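PDB 4GNX: putative uncharacterized protein, which probably serves as an OB-fold subunit of the heterotrimeric replication protein A of Ustilago maydis, which binds single-stranded DNA. Local coordinates for residues B[39-47]-B[57-66]. Residues are numbered along the deposited sequence; the frame is centred on the assembly and turned at random.
Sequences LTFVAVVRN and YSVEDGTGQI
R46 forms a salt bridge with E60 across a β hairpin, on the face that carries V44, and grips it side-on with two nitrogens to one oxygen: NE lies 2.9 Å and NH2 3.2 Å from E60 OE1, while NH1 makes a weak bond to N88. Guanidinium and carboxylate are nearly coplanar, 8° apart, with OE1 at the guanidinium edge and V44 CG1 packed over one guanidinium face. Glutamate's chain is long enough to bend at chi2 (-89°), so that OE1 meets R46 while OE2 accepts from G62 N and pairs with R22 of a neighbouring subunit. Backbone bonds tie the strands: V44 N gives to E60 O at 2.8 Å, and E60 N returns the bond to V44 O. In the next rungs, R46 N to S58 O and S58 N to N47 O, R46 and N47 both face S58, a classic β bulge in strand 38-50 of the OB-fold barrel. On the face of V45 and V59, V59 puts CG1 against A43 CB and 3.6 Å from the ring edge at F41 CE1; all three are apolar, which suits their burial. Just past the strand, D61 makes an Asx turn: OD1 accepts from T63 N and T63 OG1, each at 2.8 Å, while OD2 takes I14 N; T63 OG1 in turn accepts from R15 N. G62, at positive phi (74°), suits the turn these bonds close.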
loop_
_atom_site.group_PDB
_atom_site.type_symbol
_atom_site.label_atom_id
_atom_site.label_comp_id
_atom_site.label_asym_id
_atom_site.label_seq_id
_atom_site.Cartn_x
_atom_site.Cartn_y
_atom_site.Cartn_z
ATOM N N LEU B 39 -0.526 8.083 -18.677
ATOM C CA LEU B 39 0.339 7.094 -18.060
ATOM C C LEU B 39 1.537 7.775 -17.417
ATOM O O LEU B 39 1.851 8.920 -17.728
ATOM C CB LEU B 39 0.823 6.106 -19.115
ATOM C CG LEU B 39 1.632 6.639 -20.318
ATOM C CD1 LEU B 39 3.131 6.669 -20.029
ATOM C CD2 LEU B 39 1.383 5.783 -21.545
ATOM N N THR B 40 2.219 7.054 -16.541
ATOM C CA THR B 40 3.403 7.585 -15.903
ATOM C C THR B 40 4.512 6.555 -15.709
ATOM O O THR B 40 4.267 5.358 -15.525
ATOM C CB THR B 40 3.086 8.202 -14.535
ATOM O OG1 THR B 40 4.310 8.692 -13.971
ATOM C CG2 THR B 40 2.437 7.172 -13.569
ATOM N N PHE B 41 5.742 7.033 -15.719
ATOM C CA PHE B 41 6.880 6.138 -15.549
ATOM C C PHE B 41 8.169 6.885 -15.218
ATOM O O PHE B 41 8.253 8.122 -15.334
ATOM C CB PHE B 41 7.065 5.249 -16.790
ATOM C CG PHE B 41 7.481 5.992 -18.016
ATOM C CD1 PHE B 41 8.830 6.157 -18.318
ATOM C CD2 PHE B 41 6.532 6.501 -18.885
ATOM C CE1 PHE B 41 9.227 6.834 -19.455
ATOM C CE2 PHE B 41 6.929 7.189 -20.032
ATOM C CZ PHE B 41 8.279 7.357 -20.313
ATOM N N VAL B 42 9.175 6.124 -14.808
ATOM C CA VAL B 42 10.444 6.688 -14.372
ATOM C C VAL B 42 11.509 6.104 -15.271
ATOM O O VAL B 42 11.449 4.937 -15.624
ATOM C CB VAL B 42 10.722 6.324 -12.916
ATOM C CG1 VAL B 42 12.124 6.743 -12.522
ATOM C CG2 VAL B 42 9.692 6.975 -11.998
ATOM N N ALA B 43 12.472 6.916 -15.674
ATOM C CA ALA B 43 13.423 6.508 -16.704
ATOM C C ALA B 43 14.621 7.432 -16.672
ATOM O O ALA B 43 14.596 8.464 -15.981
ATOM C CB ALA B 43 12.775 6.564 -18.070
ATOM N N VAL B 44 15.654 7.058 -17.436
ATOM C CA VAL B 44 16.876 7.839 -17.539
ATOM C C VAL B 44 16.989 8.501 -18.908
ATOM O O VAL B 44 16.813 7.851 -19.954
ATOM C CB VAL B 44 18.112 6.978 -17.273
ATOM C CG1 VAL B 44 19.385 7.823 -17.299
ATOM C CG2 VAL B 44 17.977 6.318 -15.922
ATOM N N VAL B 45 17.257 9.806 -18.887
ATOM C CA VAL B 45 17.425 10.580 -20.079
ATOM C C VAL B 45 18.762 10.181 -20.663
ATOM O O VAL B 45 19.782 10.178 -19.968
ATOM C CB VAL B 45 17.466 12.070 -19.737
ATOM C CG1 VAL B 45 17.441 12.916 -21.010
ATOM C CG2 VAL B 45 16.323 12.428 -18.813
ATOM N N ARG B 46 18.760 9.863 -21.944
ATOM C CA ARG B 46 19.968 9.451 -22.623
ATOM C C ARG B 46 20.386 10.400 -23.736
ATOM O O ARG B 46 21.571 10.483 -24.066
ATOM C CB ARG B 46 19.792 8.057 -23.191
ATOM C CG ARG B 46 19.793 6.990 -22.132
ATOM C CD ARG B 46 21.099 6.892 -21.358
ATOM N NE ARG B 46 21.027 5.780 -20.415
ATOM C CZ ARG B 46 21.801 5.634 -19.348
ATOM N NH1 ARG B 46 22.741 6.537 -19.059
ATOM N NH2 ARG B 46 21.627 4.572 -18.569
ATOM N N ASN B 47 19.404 11.078 -24.334
ATOM C CA ASN B 47 19.646 12.150 -25.308
ATOM C C ASN B 47 18.588 13.283 -25.247
ATOM O O ASN B 47 17.434 13.053 -24.846
ATOM C CB ASN B 47 19.774 11.575 -26.717
ATOM C CG ASN B 47 19.957 12.649 -27.771
ATOM O OD1 ASN B 47 19.071 12.870 -28.602
ATOM N ND2 ASN B 47 21.097 13.341 -27.728
ATOM N N TYR B 57 13.380 14.055 -25.728
ATOM C CA TYR B 57 14.278 13.278 -24.866
ATOM C C TYR B 57 14.247 11.838 -25.304
ATOM O O TYR B 57 13.176 11.305 -25.625
ATOM C CB TYR B 57 13.825 13.320 -23.410
ATOM C CG TYR B 57 13.679 14.712 -22.872
ATOM C CD1 TYR B 57 12.446 15.365 -22.927
ATOM C CD2 TYR B 57 14.772 15.392 -22.321
ATOM C CE1 TYR B 57 12.293 16.659 -22.444
ATOM C CE2 TYR B 57 14.638 16.690 -21.827
ATOM C CZ TYR B 57 13.394 17.323 -21.888
ATOM O OH TYR B 57 13.212 18.604 -21.406
ATOM N N SER B 58 15.412 11.199 -25.324
ATOM C CA SER B 58 15.453 9.766 -25.520
ATOM C C SER B 58 15.530 9.195 -24.147
ATOM O O SER B 58 16.335 9.609 -23.330
ATOM C CB SER B 58 16.654 9.331 -26.317
ATOM O OG SER B 58 16.676 7.921 -26.365
ATOM N N VAL B 59 14.677 8.241 -23.873
ATOM C CA VAL B 59 14.472 7.841 -22.516
ATOM C C VAL B 59 14.410 6.314 -22.408
ATOM O O VAL B 59 13.857 5.615 -23.268
ATOM C CB VAL B 59 13.219 8.560 -21.989
ATOM C CG1 VAL B 59 12.194 7.600 -21.386
ATOM C CG2 VAL B 59 13.617 9.709 -21.073
ATOM N N GLU B 60 15.000 5.813 -21.331
ATOM C CA GLU B 60 15.271 4.394 -21.184
ATOM C C GLU B 60 15.229 3.991 -19.691
ATOM O O GLU B 60 15.807 4.697 -18.844
ATOM C CB GLU B 60 16.630 4.100 -21.851
ATOM C CG GLU B 60 17.231 2.752 -21.524
ATOM C CD GLU B 60 18.106 2.802 -20.287
ATOM O OE1 GLU B 60 18.973 3.716 -20.223
ATOM O OE2 GLU B 60 17.941 1.937 -19.388
ATOM N N ASP B 61 14.529 2.888 -19.388
ATOM C CA ASP B 61 14.313 2.383 -18.019
ATOM C C ASP B 61 14.703 0.909 -17.849
ATOM O O ASP B 61 14.074 0.179 -17.085
ATOM C CB ASP B 61 12.839 2.516 -17.652
ATOM C CG ASP B 61 11.934 1.526 -18.429
ATOM O OD1 ASP B 61 12.452 0.803 -19.326
ATOM O OD2 ASP B 61 10.702 1.460 -18.152
ATOM N N GLY B 62 15.702 0.445 -18.595
ATOM C CA GLY B 62 16.158 -0.922 -18.473
ATOM C C GLY B 62 15.221 -1.945 -19.084
ATOM O O GLY B 62 15.553 -3.141 -19.132
ATOM N N THR B 63 14.051 -1.504 -19.546
ATOM C CA THR B 63 13.111 -2.447 -20.134
ATOM C C THR B 63 12.863 -2.198 -21.625
ATOM O O THR B 63 12.383 -3.083 -22.349
ATOM C CB THR B 63 11.774 -2.501 -19.363
ATOM O OG1 THR B 63 10.869 -1.488 -19.849
ATOM C CG2 THR B 63 12.002 -2.348 -17.875
ATOM N N GLY B 64 13.182 -0.984 -22.063
ATOM C CA GLY B 64 13.086 -0.576 -23.471
ATOM C C GLY B 64 13.377 0.913 -23.534
ATOM O O GLY B 64 13.620 1.528 -22.494
ATOM N N GLN B 65 13.346 1.490 -24.735
ATOM C CA GLN B 65 13.645 2.898 -24.956
ATOM C C GLN B 65 12.493 3.587 -25.696
ATOM O O GLN B 65 11.873 2.997 -26.562
ATOM C CB GLN B 65 14.957 2.999 -25.731
ATOM C CG GLN B 65 15.378 4.391 -26.188
ATOM C CD GLN B 65 14.631 4.853 -27.430
ATOM O OE1 GLN B 65 14.485 6.053 -27.661
ATOM N NE2 GLN B 65 14.142 3.900 -28.231
ATOM N N ILE B 66 12.195 4.831 -25.358
ATOM C CA ILE B 66 11.152 5.547 -26.069
ATOM C C ILE B 66 11.443 7.035 -26.079
ATOM O O ILE B 66 12.218 7.509 -25.246
ATOM C CB ILE B 66 9.746 5.257 -25.506
ATOM C CG1 ILE B 66 8.690 5.726 -26.496
ATOM C CG2 ILE B 66 9.568 5.902 -24.135
ATOM C CD1 ILE B 66 7.321 5.162 -26.220
#